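Long-range contacts in integron gene cassette protein HFX_CASS3 (PDB 3FYN), which is of unknown function but belongs to the GNAT family and so probably transfers an acetyl or other acyl group from coenzyme A to an unidentified acceptor: residues R39-F44 / D105-R109; G97-V103 / V134-V139; Q25-A29 / I73-E78; L122-K126 / V151-F157. All coordinates share one frame; numbering follows the deposited sequence.

How the interactions relate
Three of the four contacts, interactions 1, 2 and 3, reach one mixed sheet, and interaction 4 packs a helix against a turn beside it. Interactions 1 and 2 share strand 98-108, with centres about 22 Å apart on opposite sides of the chain's centre. Interaction 2 lies at the 136-140 edge and interaction 3 at the 26-28 edge; 3 closes before 2 and 4 open, whereas 2 and 4 interleave along the chain. Direct packing ties them together: L40 to L75, F106 to L122, W74 to T124, and F157 to L137 and V139. Helices 34-47 and 117-131 are thus fixed to a common GNAT-like sheet, and interactions 1, 2 and 4 also touch the second subunit.

Interaction 1 (R39-F44 / D105-R109); sequences RLMSEF and DFFVR. With MG (magnesium ion), chain B.
F44 and F107 run antiparallel, each laying its CB over a face of the other's ring. The planes are 26° apart and the centroids 5.2 Å, so far offset that little ring lies over ring; the closer of the two CH-pi contacts puts F44 CB 3.8 Å from the F107 centroid. With CG anti to the backbone N (chi1 -177°), the F44 ring reaches along the strand until its edge meets D105, CE2 lying 3.5 Å from OD1. That same OD1 binds a magnesium ion at 2.2 Å, and five waters complete the shell; OD2 accepts a hydrogen bond from one of them. A carboxylate, hard and anionic, suits the metal, while the flat F44 ring packs its face on F107 and turns its edge to the carboxylate. At the other end R109 grips E43 side-on: NE gives OE1 a nearly straight bond of 2.9 Å to its syn lone pair, while NH2 gives OE2 a more bent bond of 3.0 Å, from the syn side but tilted out of the carboxylate plane. L40 CD2 covers one face of the guanidinium. The helical turn 39-44 runs nearly at right angles to residues 105-108, with L40, M41 and F44 also touching Y85 of strand 81-93.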
loop_
_atom_site.group_PDB
_atom_site.type_symbol
_atom_site.label_atom_id
_atom_site.label_comp_id
_atom_site.label_asym_id
_atom_site.label_seq_id
_atom_site.Cartn_x
_atom_site.Cartn_y
_atom_site.Cartn_z
ATOM N N ARG A 39 1.804 -7.849 22.900
ATOM C CA ARG A 39 1.593 -6.986 24.056
ATOM C C ARG A 39 1.702 -5.515 23.677
ATOM O O ARG A 39 0.879 -4.694 24.086
ATOM C CB ARG A 39 2.573 -7.294 25.190
ATOM C CG ARG A 39 2.408 -6.332 26.357
ATOM C CD ARG A 39 3.242 -6.722 27.564
ATOM N NE ARG A 39 4.670 -6.533 27.335
ATOM C CZ ARG A 39 5.487 -7.491 26.914
ATOM N NH1 ARG A 39 5.007 -8.704 26.669
ATOM N NH2 ARG A 39 6.776 -7.237 26.732
ATOM N N LEU A 40 2.724 -5.181 22.898
ATOM C CA LEU A 40 2.928 -3.797 22.497
ATOM C C LEU A 40 1.762 -3.298 21.641
ATOM O O LEU A 40 1.259 -2.193 21.849
ATOM C CB LEU A 40 4.266 -3.619 21.770
ATOM C CG LEU A 40 5.500 -3.732 22.671
ATOM C CD1 LEU A 40 6.750 -3.822 21.817
ATOM C CD2 LEU A 40 5.585 -2.552 23.638
HETATM N N MSE A 41 1.328 -4.111 20.680
HETATM C CA MSE A 41 0.190 -3.726 19.851
HETATM C C MSE A 41 -1.068 -3.577 20.708
HETATM O O MSE A 41 -1.900 -2.707 20.463
HETATM C CB MSE A 41 -0.044 -4.737 18.733
HETATM C CG MSE A 41 -1.058 -4.259 17.699
HETATM SE SE MSE A 41 -1.277 -5.542 16.270
HETATM C CE MSE A 41 -2.604 -4.613 15.184
ATOM N N SER A 42 -1.203 -4.426 21.721
ATOM C CA SER A 42 -2.350 -4.345 22.622
ATOM C C SER A 42 -2.322 -3.044 23.416
ATOM O O SER A 42 -3.362 -2.422 23.647
ATOM C CB SER A 42 -2.385 -5.542 23.573
ATOM O OG SER A 42 -2.553 -6.754 22.861
ATOM N N GLU A 43 -1.129 -2.630 23.831
ATOM C CA GLU A 43 -0.982 -1.369 24.555
ATOM C C GLU A 43 -1.325 -0.197 23.644
ATOM O O GLU A 43 -2.034 0.731 24.036
ATOM C CB GLU A 43 0.440 -1.222 25.096
ATOM C CG GLU A 43 0.780 -2.226 26.183
ATOM C CD GLU A 43 2.209 -2.109 26.659
ATOM O OE1 GLU A 43 2.877 -1.116 26.300
ATOM O OE2 GLU A 43 2.660 -3.005 27.399
ATOM N N PHE A 44 -0.802 -0.256 22.422
ATOM C CA PHE A 44 -1.043 0.739 21.386
ATOM C C PHE A 44 -2.551 0.897 21.171
ATOM O O PHE A 44 -3.084 2.010 21.155
ATOM C CB PHE A 44 -0.337 0.256 20.109
ATOM C CG PHE A 44 -0.418 1.201 18.941
ATOM C CD1 PHE A 44 -0.613 2.560 19.119
ATOM C CD2 PHE A 44 -0.241 0.718 17.655
ATOM C CE1 PHE A 44 -0.668 3.418 18.030
ATOM C CE2 PHE A 44 -0.290 1.567 16.562
ATOM C CZ PHE A 44 -0.501 2.920 16.751
ATOM N N ASP A 105 2.467 0.457 10.989
ATOM C CA ASP A 105 2.147 0.680 12.394
ATOM C C ASP A 105 3.423 1.120 13.091
ATOM O O ASP A 105 4.523 0.759 12.676
ATOM C CB ASP A 105 1.576 -0.576 13.057
ATOM C CG ASP A 105 0.062 -0.519 13.205
ATOM O OD1 ASP A 105 -0.490 0.602 13.164
ATOM O OD2 ASP A 105 -0.574 -1.580 13.375
ATOM N N PHE A 106 3.271 1.907 14.145
ATOM C CA PHE A 106 4.408 2.555 14.776
ATOM C C PHE A 106 3.982 2.939 16.178
ATOM O O PHE A 106 3.063 3.736 16.363
ATOM C CB PHE A 106 4.790 3.785 13.943
ATOM C CG PHE A 106 5.987 4.541 14.444
ATOM C CD1 PHE A 106 6.945 3.936 15.242
ATOM C CD2 PHE A 106 6.175 5.864 14.067
ATOM C CE1 PHE A 106 8.051 4.646 15.672
ATOM C CE2 PHE A 106 7.277 6.575 14.493
ATOM C CZ PHE A 106 8.215 5.967 15.297
ATOM N N PHE A 107 4.643 2.354 17.169
ATOM C CA PHE A 107 4.285 2.584 18.562
ATOM C C PHE A 107 5.525 2.663 19.432
ATOM O O PHE A 107 6.402 1.800 19.365
ATOM C CB PHE A 107 3.380 1.458 19.066
ATOM C CG PHE A 107 3.033 1.552 20.536
ATOM C CD1 PHE A 107 2.231 2.580 21.011
ATOM C CD2 PHE A 107 3.491 0.596 21.437
ATOM C CE1 PHE A 107 1.892 2.659 22.359
ATOM C CE2 PHE A 107 3.159 0.675 22.786
ATOM C CZ PHE A 107 2.359 1.705 23.243
ATOM N N VAL A 108 5.587 3.711 20.244
ATOM C CA VAL A 108 6.570 3.808 21.312
ATOM C C VAL A 108 5.796 3.995 22.614
ATOM O O VAL A 108 4.905 4.836 22.677
ATOM C CB VAL A 108 7.512 5.007 21.099
ATOM C CG1 VAL A 108 8.444 5.179 22.297
ATOM C CG2 VAL A 108 8.309 4.831 19.814
ATOM N N ARG A 109 6.115 3.207 23.639
ATOM C CA ARG A 109 5.441 3.327 24.927
ATOM C C ARG A 109 5.514 4.766 25.420
ATOM O O ARG A 109 6.528 5.432 25.239
ATOM C CB ARG A 109 6.091 2.401 25.959
ATOM C CG ARG A 109 5.617 0.965 25.885
ATOM C CD ARG A 109 6.334 0.086 26.895
ATOM N NE ARG A 109 5.684 -1.214 27.020
ATOM C CZ ARG A 109 6.295 -2.332 27.402
ATOM N NH1 ARG A 109 7.591 -2.319 27.693
ATOM N NH2 ARG A 109 5.607 -3.468 27.481
HETATM MG MG MG B . -2.603 1.218 12.826
HETATM O O HOH W 1 -3.078 -1.084 12.930
HETATM O O HOH W 2 -3.035 1.396 15.157
HETATM O O HOH W 3 -4.683 1.912 12.268
HETATM O O HOH W 4 -1.973 1.092 10.643
HETATM O O HOH W 5 -1.929 3.516 12.776
#

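Interaction 2 (G97-V103 / V134-V139); sequences GGLRGFV and VRALLV
G101 N and O both bond across to the neighbouring strand, N to A136 O and O to L138 N, each at 2.8 Å. This is the parallel pattern, in which one residue reaches two that flank its partner, here L137. The ladder continues with V103 N to L138 O, and at its start R135 N meets L99 O at 2.8 Å, almost straight at 172°. G101 brings no side chain, so L137 CD1 can lie 3.5 Å from its carbonyl oxygen and V134 CG1 the same distance from its nitrogen; glycine suits a place where branched residues press on the backbone. On the face opposite L137, F102 and L138 run abreast, CE1 3.8 Å from CD1. R135 bends at chi2 (-70°) to lay one face of its guanidinium near the backbone of G97 and G98, which form a G1 bulge opposite S93; the positive phi of G97 favours glycine there.

Farther out, R100, extended beyond CG, sends its NH1 to a salt bridge with E140 of the second subunit, whose R100 and F102 also meet the F102 ring. Helix 117-131 covers the L137 side through V125 and C129, completing a right-handed beta-alpha-beta crossover. Strand 98-108 pairs with 81-93 on its other edge, while residues 136-139 form an antiparallel ladder with a strand of the second subunit, carrying the sheet across the interface.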
loop_
_atom_site.group_PDB
_atom_site.type_symbol
_atom_site.label_atom_id
_atom_site.label_comp_id
_atom_site.label_asym_id
_atom_site.label_seq_id
_atom_site.Cartn_x
_atom_site.Cartn_y
_atom_site.Cartn_z
ATOM N N GLY A 97 7.136 2.536 -10.609
ATOM C CA GLY A 97 7.609 1.375 -11.338
ATOM C C GLY A 97 8.408 0.436 -10.458
ATOM O O GLY A 97 9.399 -0.152 -10.883
ATOM N N GLY A 98 7.982 0.293 -9.212
ATOM C CA GLY A 98 8.653 -0.601 -8.293
ATOM C C GLY A 98 7.930 -0.632 -6.964
ATOM O O GLY A 98 6.804 -0.141 -6.843
ATOM N N LEU A 99 8.575 -1.208 -5.959
ATOM C CA LEU A 99 7.968 -1.291 -4.641
ATOM C C LEU A 99 7.908 0.065 -3.954
ATOM O O LEU A 99 8.818 0.883 -4.071
ATOM C CB LEU A 99 8.740 -2.265 -3.753
ATOM C CG LEU A 99 8.648 -3.752 -4.096
ATOM C CD1 LEU A 99 9.469 -4.548 -3.102
ATOM C CD2 LEU A 99 7.198 -4.223 -4.109
ATOM N N ARG A 100 6.821 0.301 -3.238
ATOM C CA ARG A 100 6.784 1.386 -2.281
ATOM C C ARG A 100 6.512 0.772 -0.926
ATOM O O ARG A 100 6.014 -0.350 -0.830
ATOM C CB ARG A 100 5.718 2.413 -2.633
ATOM C CG ARG A 100 4.308 1.892 -2.521
ATOM C CD ARG A 100 3.322 2.951 -2.964
ATOM N NE ARG A 100 1.949 2.486 -2.849
ATOM C CZ ARG A 100 0.886 3.252 -3.071
ATOM N NH1 ARG A 100 1.045 4.519 -3.432
ATOM N NH2 ARG A 100 -0.332 2.749 -2.938
ATOM N N GLY A 101 6.849 1.503 0.123
ATOM C CA GLY A 101 6.662 0.995 1.466
ATOM C C GLY A 101 5.740 1.877 2.269
ATOM O O GLY A 101 5.566 3.058 1.960
ATOM N N PHE A 102 5.135 1.286 3.295
ATOM C CA PHE A 102 4.334 2.021 4.256
ATOM C C PHE A 102 4.865 1.785 5.657
ATOM O O PHE A 102 5.201 0.646 6.021
ATOM C CB PHE A 102 2.888 1.527 4.218
ATOM C CG PHE A 102 2.205 1.757 2.905
ATOM C CD1 PHE A 102 1.348 2.827 2.739
ATOM C CD2 PHE A 102 2.438 0.912 1.831
ATOM C CE1 PHE A 102 0.716 3.044 1.522
ATOM C CE2 PHE A 102 1.811 1.121 0.616
ATOM C CZ PHE A 102 0.954 2.190 0.462
ATOM N N VAL A 103 4.936 2.855 6.442
ATOM C CA VAL A 103 5.079 2.711 7.884
ATOM C C VAL A 103 3.677 2.358 8.371
ATOM O O VAL A 103 2.844 3.230 8.616
ATOM C CB VAL A 103 5.608 3.992 8.560
ATOM C CG1 VAL A 103 5.774 3.769 10.058
ATOM C CG2 VAL A 103 6.938 4.405 7.932
ATOM N N VAL A 134 13.378 -0.042 -2.480
ATOM C CA VAL A 134 12.044 0.535 -2.343
ATOM C C VAL A 134 12.074 1.998 -2.785
ATOM O O VAL A 134 12.988 2.743 -2.427
ATOM C CB VAL A 134 11.530 0.385 -0.890
ATOM C CG1 VAL A 134 10.204 1.110 -0.685
ATOM C CG2 VAL A 134 11.396 -1.091 -0.540
ATOM N N ARG A 135 11.080 2.403 -3.573
ATOM C CA ARG A 135 11.151 3.668 -4.303
ATOM C C ARG A 135 10.520 4.855 -3.584
ATOM O O ARG A 135 10.751 6.007 -3.955
ATOM C CB ARG A 135 10.507 3.515 -5.683
ATOM C CG ARG A 135 10.950 2.281 -6.460
ATOM C CD ARG A 135 12.398 2.386 -6.913
ATOM N NE ARG A 135 12.545 2.016 -8.321
ATOM C CZ ARG A 135 12.474 0.771 -8.789
ATOM N NH1 ARG A 135 12.251 -0.241 -7.963
ATOM N NH2 ARG A 135 12.620 0.541 -10.089
ATOM N N ALA A 136 9.711 4.575 -2.570
ATOM C CA ALA A 136 9.029 5.622 -1.821
ATOM C C ALA A 136 8.537 5.039 -0.506
ATOM O O ALA A 136 8.350 3.828 -0.391
ATOM C CB ALA A 136 7.857 6.198 -2.629
ATOM N N LEU A 137 8.356 5.898 0.489
ATOM C CA LEU A 137 7.919 5.462 1.810
ATOM C C LEU A 137 6.819 6.400 2.281
ATOM O O LEU A 137 7.014 7.615 2.334
ATOM C CB LEU A 137 9.099 5.472 2.792
ATOM C CG LEU A 137 8.827 4.965 4.213
ATOM C CD1 LEU A 137 8.284 3.547 4.180
ATOM C CD2 LEU A 137 10.087 5.046 5.069
ATOM N N LEU A 138 5.661 5.827 2.602
ATOM C CA LEU A 138 4.475 6.595 2.965
ATOM C C LEU A 138 4.026 6.263 4.384
ATOM O O LEU A 138 4.402 5.232 4.939
ATOM C CB LEU A 138 3.318 6.276 2.007
ATOM C CG LEU A 138 3.555 6.330 0.493
ATOM C CD1 LEU A 138 2.256 6.040 -0.262
ATOM C CD2 LEU A 138 4.110 7.671 0.092
ATOM N N VAL A 139 3.214 7.136 4.967
ATOM C CA VAL A 139 2.595 6.846 6.258
ATOM C C VAL A 139 1.237 7.522 6.352
ATOM O O VAL A 139 1.079 8.668 5.934
ATOM C CB VAL A 139 3.487 7.282 7.450
ATOM C CG1 VAL A 139 3.725 8.782 7.432
ATOM C CG2 VAL A 139 2.864 6.854 8.772
#

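Interaction 3 (Q25-A29 / I73-E78); sequences QVRTA and IWLIAE
A chi1 of 68° sets R27 CG between its backbone N and carbonyl carbon, and the chain then extends to NE, so that the side chain runs beside L75 in the same direction. L75 CD1 comes to 3.3 Å from R27 NH2, over one face of the guanidinium: the flat group covers the leucine tip. W74, next to L75 and so on the opposite side of the strand, turns CG anti to its carbonyl carbon (chi1 -72°), and its CB meets V26 CG1 at 3.7 Å; T28 CG2 approaches NE1. Beta-branched V26 and T28 suit a strand, and small A29 fits its CB against I73 CG2 at 3.9 Å.

Between these side chains the antiparallel backbones are laced by R27 N to L75 O (2.9 Å), L75 N to R27 O (2.8 Å), A77 N to Q25 O and A29 N to I73 O, so R27 and L75 form a hydrogen-bonded pair. Helix 117-131 lies against V26 and W74, and helix 34-47 against I73 and L75. Paired amides hold the short strand 26-28 at the sheet margin, while the R27 charge is answered by D33, a salt bridge that would favour the extended arginine lying over L75.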
loop_
_atom_site.group_PDB
_atom_site.type_symbol
_atom_site.label_atom_id
_atom_site.label_comp_id
_atom_site.label_asym_id
_atom_site.label_seq_id
_atom_site.Cartn_x
_atom_site.Cartn_y
_atom_site.Cartn_z
ATOM N N GLN A 25 19.623 0.735 18.884
ATOM C CA GLN A 25 18.476 0.356 19.705
ATOM C C GLN A 25 17.307 -0.185 18.888
ATOM O O GLN A 25 16.339 -0.696 19.450
ATOM C CB GLN A 25 18.002 1.546 20.546
ATOM C CG GLN A 25 19.077 2.145 21.435
ATOM C CD GLN A 25 19.763 1.111 22.296
ATOM O OE1 GLN A 25 19.112 0.281 22.932
ATOM N NE2 GLN A 25 21.088 1.158 22.327
ATOM N N VAL A 26 17.385 -0.072 17.568
ATOM C CA VAL A 26 16.311 -0.573 16.719
ATOM C C VAL A 26 16.775 -1.858 16.040
ATOM O O VAL A 26 17.714 -1.838 15.244
ATOM C CB VAL A 26 15.898 0.467 15.665
ATOM C CG1 VAL A 26 14.664 -0.013 14.899
ATOM C CG2 VAL A 26 15.625 1.822 16.336
ATOM N N ARG A 27 16.122 -2.972 16.364
ATOM C CA ARG A 27 16.588 -4.285 15.933
ATOM C C ARG A 27 15.518 -5.044 15.166
ATOM O O ARG A 27 14.321 -4.841 15.373
ATOM C CB ARG A 27 17.043 -5.122 17.134
ATOM C CG ARG A 27 15.926 -5.554 18.076
ATOM C CD ARG A 27 16.424 -6.665 18.997
ATOM N NE ARG A 27 15.431 -7.123 19.972
ATOM C CZ ARG A 27 14.505 -8.050 19.731
ATOM N NH1 ARG A 27 14.412 -8.616 18.532
ATOM N NH2 ARG A 27 13.666 -8.406 20.692
ATOM N N THR A 28 15.951 -5.939 14.289
ATOM C CA THR A 28 15.004 -6.740 13.532
ATOM C C THR A 28 14.245 -7.674 14.472
ATOM O O THR A 28 14.799 -8.186 15.448
ATOM C CB THR A 28 15.700 -7.551 12.428
ATOM O OG1 THR A 28 16.678 -8.417 13.011
ATOM C CG2 THR A 28 16.382 -6.620 11.447
ATOM N N ALA A 29 12.965 -7.876 14.182
ATOM C CA ALA A 29 12.128 -8.759 14.985
ATOM C C ALA A 29 12.093 -10.156 14.379
ATOM O O ALA A 29 12.177 -10.315 13.164
ATOM C CB ALA A 29 10.717 -8.192 15.097
ATOM N N ILE A 73 9.512 -6.104 10.373
ATOM C CA ILE A 73 9.193 -5.547 11.679
ATOM C C ILE A 73 10.487 -5.330 12.457
ATOM O O ILE A 73 11.386 -6.169 12.420
ATOM C CB ILE A 73 8.282 -6.500 12.476
ATOM C CG1 ILE A 73 7.045 -6.877 11.649
ATOM C CG2 ILE A 73 7.878 -5.875 13.808
ATOM C CD1 ILE A 73 6.201 -7.976 12.274
ATOM N N TRP A 74 10.579 -4.193 13.140
ATOM C CA TRP A 74 11.689 -3.915 14.050
ATOM C C TRP A 74 11.147 -3.652 15.447
ATOM O O TRP A 74 10.051 -3.104 15.599
ATOM C CB TRP A 74 12.463 -2.679 13.601
ATOM C CG TRP A 74 13.294 -2.837 12.378
ATOM C CD1 TRP A 74 14.638 -3.100 12.329
ATOM C CD2 TRP A 74 12.866 -2.686 11.022
ATOM N NE1 TRP A 74 15.067 -3.133 11.026
ATOM C CE2 TRP A 74 13.998 -2.892 10.202
ATOM C CE3 TRP A 74 11.633 -2.407 10.416
ATOM C CZ2 TRP A 74 13.937 -2.820 8.812
ATOM C CZ3 TRP A 74 11.578 -2.334 9.032
ATOM C CH2 TRP A 74 12.724 -2.541 8.247
ATOM N N LEU A 75 11.924 -4.032 16.459
ATOM C CA LEU A 75 11.609 -3.715 17.841
ATOM C C LEU A 75 12.535 -2.606 18.301
ATOM O O LEU A 75 13.669 -2.494 17.829
ATOM C CB LEU A 75 11.787 -4.940 18.738
ATOM C CG LEU A 75 10.591 -5.898 18.718
ATOM C CD1 LEU A 75 10.994 -7.311 19.105
ATOM C CD2 LEU A 75 9.484 -5.385 19.623
ATOM N N ILE A 76 12.035 -1.784 19.214
ATOM C CA ILE A 76 12.787 -0.660 19.738
ATOM C C ILE A 76 13.154 -1.003 21.166
ATOM O O ILE A 76 12.279 -1.221 22.002
ATOM C CB ILE A 76 11.947 0.625 19.681
ATOM C CG1 ILE A 76 11.546 0.915 18.229
ATOM C CG2 ILE A 76 12.716 1.800 20.277
ATOM C CD1 ILE A 76 10.554 2.048 18.076
ATOM N N ALA A 77 14.454 -1.076 21.427
ATOM C CA ALA A 77 14.957 -1.578 22.699
ATOM C C ALA A 77 15.448 -0.476 23.625
ATOM O O ALA A 77 16.013 0.520 23.186
ATOM C CB ALA A 77 16.072 -2.586 22.459
ATOM N N GLU A 78 15.219 -0.674 24.915
ATOM C CA GLU A 78 15.776 0.188 25.944
ATOM C C GLU A 78 16.100 -0.715 27.123
ATOM O O GLU A 78 15.206 -1.332 27.693
ATOM C CB GLU A 78 14.754 1.251 26.345
ATOM C CG GLU A 78 15.259 2.284 27.327
ATOM C CD GLU A 78 14.187 3.294 27.698
ATOM O OE1 GLU A 78 13.098 2.873 28.144
ATOM O OE2 GLU A 78 14.435 4.508 27.546
#

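Interaction 4 (L122-K126 / V151-F157); sequences LQTVK and VYSRAGF
L122 CB, pointing at the turn, rests 3.9 Å from A155 CB. With CG anti to the carbonyl carbon (chi1 -69°), the isopropyl end fans out: CD1 meets A155 CB at 3.6 Å, V151 CG1 at 3.7 Å and Y152 CD2 at 3.9 Å, whereas CD2 reaches Y152 CE2 and F157 CE1, both at 4.0 Å. A forked leucine can thus touch four residues at once, and alanine at 155 is small enough to let the helix approach closely. Helix 117-131 is the one that follows strand 98-108 in the beta-alpha-beta unit of this GNAT-type fold, and the facing residues are a short, weakly bonded helical turn that ends in a Schellman motif at G156. There F157 N bonds to Y152 O and G156 N to S153 O; at the backbone angles of G156 a CB would crowd the preceding carbonyl O, which suits glycine.

One turn along the helix from L122, K126 bends at chi3 (59°) and hands NZ to A155 O at 3.0 Å, coming from above the carbonyl plane instead of along a lone pair. The same oxygen accepts a bond from Q167 of the second subunit, so a carbonyl at the end of the turn has two donors. F157 in turn packs on V103 of strand 98-108, and Y152 on L165 of the second subunit.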
loop_
_atom_site.group_PDB
_atom_site.type_symbol
_atom_site.label_atom_id
_atom_site.label_comp_id
_atom_site.label_asym_id
_atom_site.label_seq_id
_atom_site.Cartn_x
_atom_site.Cartn_y
_atom_site.Cartn_z
ATOM N N LEU A 122 12.386 5.380 12.513
ATOM C CA LEU A 122 12.064 5.808 11.156
ATOM C C LEU A 122 13.288 5.802 10.239
ATOM O O LEU A 122 13.187 5.446 9.070
ATOM C CB LEU A 122 11.387 7.182 11.156
ATOM C CG LEU A 122 9.970 7.219 11.742
ATOM C CD1 LEU A 122 9.531 8.655 11.978
ATOM C CD2 LEU A 122 8.966 6.489 10.845
ATOM N N GLN A 123 14.439 6.195 10.772
ATOM C CA GLN A 123 15.670 6.167 9.990
ATOM C C GLN A 123 16.045 4.740 9.619
ATOM O O GLN A 123 16.512 4.475 8.512
ATOM C CB GLN A 123 16.809 6.842 10.751
ATOM C CG GLN A 123 16.694 8.351 10.769
ATOM C CD GLN A 123 16.595 8.932 9.371
ATOM O OE1 GLN A 123 17.498 8.767 8.552
ATOM N NE2 GLN A 123 15.490 9.611 9.090
ATOM N N THR A 124 15.826 3.818 10.548
ATOM C CA THR A 124 16.099 2.409 10.302
ATOM C C THR A 124 15.205 1.858 9.193
ATOM O O THR A 124 15.671 1.150 8.302
ATOM C CB THR A 124 15.921 1.584 11.585
ATOM O OG1 THR A 124 16.901 2.001 12.538
ATOM C CG2 THR A 124 16.112 0.109 11.302
ATOM N N VAL A 125 13.921 2.187 9.240
ATOM C CA VAL A 125 13.008 1.741 8.198
ATOM C C VAL A 125 13.396 2.347 6.847
ATOM O O VAL A 125 13.399 1.657 5.825
ATOM C CB VAL A 125 11.541 2.073 8.542
ATOM C CG1 VAL A 125 10.630 1.763 7.361
ATOM C CG2 VAL A 125 11.102 1.284 9.776
ATOM N N LYS A 126 13.735 3.633 6.838
ATOM C CA LYS A 126 14.121 4.291 5.590
ATOM C C LYS A 126 15.379 3.638 5.014
ATOM O O LYS A 126 15.460 3.384 3.814
ATOM C CB LYS A 126 14.313 5.797 5.796
ATOM C CG LYS A 126 14.606 6.565 4.525
ATOM C CD LYS A 126 14.317 8.052 4.692
ATOM C CE LYS A 126 15.137 8.660 5.807
ATOM N NZ LYS A 126 14.862 10.119 5.954
ATOM N N VAL A 151 7.335 14.005 14.556
ATOM C CA VAL A 151 8.382 13.009 14.381
ATOM C C VAL A 151 8.488 12.644 12.903
ATOM O O VAL A 151 9.583 12.485 12.366
ATOM C CB VAL A 151 8.100 11.735 15.209
ATOM C CG1 VAL A 151 9.218 10.723 15.024
ATOM C CG2 VAL A 151 7.926 12.083 16.684
ATOM N N TYR A 152 7.339 12.525 12.245
ATOM C CA TYR A 152 7.305 12.191 10.824
ATOM C C TYR A 152 7.931 13.287 9.965
ATOM O O TYR A 152 8.695 13.005 9.042
ATOM C CB TYR A 152 5.873 11.931 10.364
ATOM C CG TYR A 152 5.273 10.643 10.884
ATOM C CD1 TYR A 152 4.021 10.633 11.481
ATOM C CD2 TYR A 152 5.958 9.438 10.774
ATOM C CE1 TYR A 152 3.463 9.459 11.952
ATOM C CE2 TYR A 152 5.409 8.259 11.245
ATOM C CZ TYR A 152 4.161 8.277 11.834
ATOM O OH TYR A 152 3.601 7.113 12.302
ATOM N N SER A 153 7.604 14.539 10.267
ATOM C CA SER A 153 8.132 15.651 9.490
ATOM C C SER A 153 9.656 15.668 9.516
ATOM O O SER A 153 10.302 15.846 8.484
ATOM C CB SER A 153 7.579 16.982 9.998
ATOM O OG SER A 153 8.102 18.058 9.238
ATOM N N ARG A 154 10.228 15.476 10.700
ATOM C CA ARG A 154 11.678 15.505 10.855
ATOM C C ARG A 154 12.354 14.297 10.208
ATOM O O ARG A 154 13.562 14.311 9.962
ATOM C CB ARG A 154 12.064 15.617 12.335
ATOM C CG ARG A 154 11.924 17.027 12.894
ATOM C CD ARG A 154 12.378 17.121 14.348
ATOM N NE ARG A 154 11.280 16.923 15.290
ATOM C CZ ARG A 154 11.069 15.803 15.973
ATOM N NH1 ARG A 154 11.886 14.767 15.824
ATOM N NH2 ARG A 154 10.042 15.718 16.809
ATOM N N ALA A 155 11.568 13.259 9.931
ATOM C CA ALA A 155 12.074 12.062 9.270
ATOM C C ALA A 155 11.963 12.187 7.752
ATOM O O ALA A 155 12.289 11.253 7.014
ATOM C CB ALA A 155 11.325 10.829 9.759
ATOM N N GLY A 156 11.490 13.341 7.294
ATOM C CA GLY A 156 11.413 13.620 5.871
ATOM C C GLY A 156 10.061 13.348 5.241
ATOM O O GLY A 156 9.912 13.434 4.019
ATOM N N PHE A 157 9.072 13.008 6.064
ATOM C CA PHE A 157 7.716 12.818 5.569
ATOM C C PHE A 157 7.005 14.156 5.482
ATOM O O PHE A 157 6.882 14.871 6.474
ATOM C CB PHE A 157 6.918 11.889 6.481
ATOM C CG PHE A 157 7.441 10.486 6.533
ATOM C CD1 PHE A 157 8.347 10.110 7.510
ATOM C CD2 PHE A 157 7.020 9.539 5.613
ATOM C CE1 PHE A 157 8.826 8.818 7.570
ATOM C CE2 PHE A 157 7.496 8.241 5.668
ATOM C CZ PHE A 157 8.400 7.881 6.650
#